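Local coordinates for protein choline kinase (Streptococcus pneumoniae, PDB 4R78) that probably phosphorylates choline at the expense of ATP, has a protein kinase-like fold and is captured here with AMP bound, at residues G70-L74 against I75-D79. Residues are numbered along the deposited sequence; the frame is centred on the assembly and turned at random.
Sequences GTEKL and INRQD
Thr71 and Ile75 close an alpha turn in the loop that leads from strand 61-66 of the N-terminal sheet into helix 77-87 of this protein kinase-like fold. Two donors converge on the carbonyl oxygen of Thr71. Ile75 N reaches Thr71 O at 2.8 Å with an N-H...O angle of 165° and almost in line with the C=O bond, while Leu74 N gives a second bond to the same oxygen, closing a type I beta turn nested in the first.

Apolar packing follows the same pairing. The Thr71 and Ile75 side chains run alongside each other, and CD1 of Ile75 comes within 4.2 Å of Thr71 CB. Phe67 and Tyr217 also touch Ile75, whereas Leu74 leans on helix 149-159.

Water-mediated bonds link the turn to the helix start. Water 1 donates to Thr71 OG1 and Ile75 O and accepts from Arg77 NE at 2.9 Å, lying in the guanidinium plane at its edge; OG1 is also hydrogen-bonded to Phe67 O. Water 2 spans Glu72 O and Arg77 N.

The charged pair is looser. Glu72, bent at chi2, lies beside Arg77; its CG sits obliquely against Arg77 NH1 at 3.5 Å, nearer than OE2 at 3.7 Å, a long salt bridge with the two planes 29° apart. A hydrogen bond from Arg77 NH2 to Ile101 O helps fix the guanidinium.

Helix 77-87 begins with Asn76 as N-cap: with CG anti to the backbone N (chi1 -176°), OD1 accepts from Asp79 N at 3.0 Å, the donor standing above the amide carbonyl plane.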
loop_
_atom_site.group_PDB
_atom_site.type_symbol
_atom_site.label_atom_id
_atom_site.label_comp_id
_atom_site.label_asym_id
_atom_site.label_seq_id
_atom_site.Cartn_x
_atom_site.Cartn_y
_atom_site.Cartn_z
ATOM N N GLY A 70 -14.678 3.246 6.445
ATOM C CA GLY A 70 -14.996 1.820 6.478
ATOM C C GLY A 70 -13.814 0.874 6.615
ATOM O O GLY A 70 -13.955 -0.326 6.390
ATOM N N THR A 71 -12.653 1.401 6.995
ATOM C CA THR A 71 -11.441 0.582 7.085
ATOM C C THR A 71 -10.973 0.323 8.516
ATOM O O THR A 71 -9.863 -0.164 8.722
ATOM C CB THR A 71 -10.271 1.196 6.286
ATOM O OG1 THR A 71 -9.914 2.463 6.856
ATOM C CG2 THR A 71 -10.646 1.373 4.821
ATOM N N GLU A 72 -11.822 0.634 9.498
ATOM C CA GLU A 72 -11.500 0.440 10.919
ATOM C C GLU A 72 -10.898 -0.929 11.228
ATOM O O GLU A 72 -9.960 -1.034 12.019
ATOM C CB GLU A 72 -12.751 0.626 11.786
ATOM C CG GLU A 72 -13.322 2.038 11.817
ATOM C CD GLU A 72 -14.345 2.313 10.722
ATOM O OE1 GLU A 72 -14.410 1.559 9.731
ATOM O OE2 GLU A 72 -15.090 3.309 10.856
ATOM N N LYS A 73 -11.457 -1.968 10.614
ATOM C CA LYS A 73 -11.055 -3.346 10.889
ATOM C C LYS A 73 -9.913 -3.817 9.991
ATOM O O LYS A 73 -9.322 -4.875 10.236
ATOM C CB LYS A 73 -12.260 -4.283 10.745
ATOM C CG LYS A 73 -13.324 -4.106 11.814
ATOM C CD LYS A 73 -14.472 -5.093 11.614
ATOM C CE LYS A 73 -15.429 -5.094 12.798
ATOM N NZ LYS A 73 -16.258 -3.855 12.884
ATOM N N LEU A 74 -9.601 -3.027 8.965
ATOM C CA LEU A 74 -8.572 -3.374 7.983
ATOM C C LEU A 74 -7.261 -2.643 8.238
ATOM O O LEU A 74 -6.191 -3.256 8.238
ATOM C CB LEU A 74 -9.065 -3.075 6.563
ATOM C CG LEU A 74 -10.314 -3.840 6.116
ATOM C CD1 LEU A 74 -11.016 -3.095 5.002
ATOM C CD2 LEU A 74 -9.982 -5.267 5.696
ATOM N N ILE A 75 -7.357 -1.331 8.433
ATOM C CA ILE A 75 -6.211 -0.486 8.739
ATOM C C ILE A 75 -6.320 -0.073 10.203
ATOM O O ILE A 75 -7.179 0.733 10.564
ATOM C CB ILE A 75 -6.163 0.773 7.827
ATOM C CG1 ILE A 75 -6.032 0.369 6.349
ATOM C CG2 ILE A 75 -5.027 1.718 8.258
ATOM C CD1 ILE A 75 -6.237 1.511 5.356
ATOM N N ASN A 76 -5.467 -0.659 11.040
ATOM C CA ASN A 76 -5.431 -0.341 12.460
ATOM C C ASN A 76 -4.744 1.006 12.631
ATOM O O ASN A 76 -3.526 1.119 12.495
ATOM C CB ASN A 76 -4.706 -1.448 13.237
ATOM C CG ASN A 76 -4.707 -1.222 14.745
ATOM O OD1 ASN A 76 -4.525 -0.105 15.229
ATOM N ND2 ASN A 76 -4.872 -2.306 15.499
ATOM N N ARG A 77 -5.544 2.030 12.917
ATOM C CA ARG A 77 -5.069 3.414 12.896
ATOM C C ARG A 77 -3.968 3.684 13.910
ATOM O O ARG A 77 -2.997 4.366 13.611
ATOM C CB ARG A 77 -6.235 4.384 13.078
ATOM C CG ARG A 77 -7.276 4.241 11.974
ATOM C CD ARG A 77 -8.460 5.149 12.195
ATOM N NE ARG A 77 -9.554 4.809 11.289
ATOM C CZ ARG A 77 -10.794 5.269 11.408
ATOM N NH1 ARG A 77 -11.726 4.900 10.542
ATOM N NH2 ARG A 77 -11.115 6.081 12.408
ATOM N N GLN A 78 -4.120 3.131 15.107
ATOM C CA GLN A 78 -3.101 3.310 16.133
ATOM C C GLN A 78 -1.818 2.557 15.812
ATOM O O GLN A 78 -0.727 3.095 16.007
ATOM C CB GLN A 78 -3.656 2.967 17.505
ATOM C CG GLN A 78 -4.618 4.037 17.969
ATOM C CD GLN A 78 -4.770 4.099 19.462
ATOM O OE1 GLN A 78 -4.525 5.137 20.079
ATOM N NE2 GLN A 78 -5.192 2.994 20.056
ATOM N N ASP A 79 -1.943 1.335 15.291
ATOM C CA ASP A 79 -0.775 0.600 14.807
ATOM C C ASP A 79 0.001 1.472 13.831
ATOM O O ASP A 79 1.219 1.609 13.944
ATOM C CB ASP A 79 -1.185 -0.676 14.068
ATOM C CG ASP A 79 -1.496 -1.845 14.992
ATOM O OD1 ASP A 79 -1.515 -1.693 16.233
ATOM O OD2 ASP A 79 -1.752 -2.934 14.438
HETATM O O HOH W 1 -8.798 2.711 9.404
HETATM O O HOH W 2 -8.398 1.236 13.222
#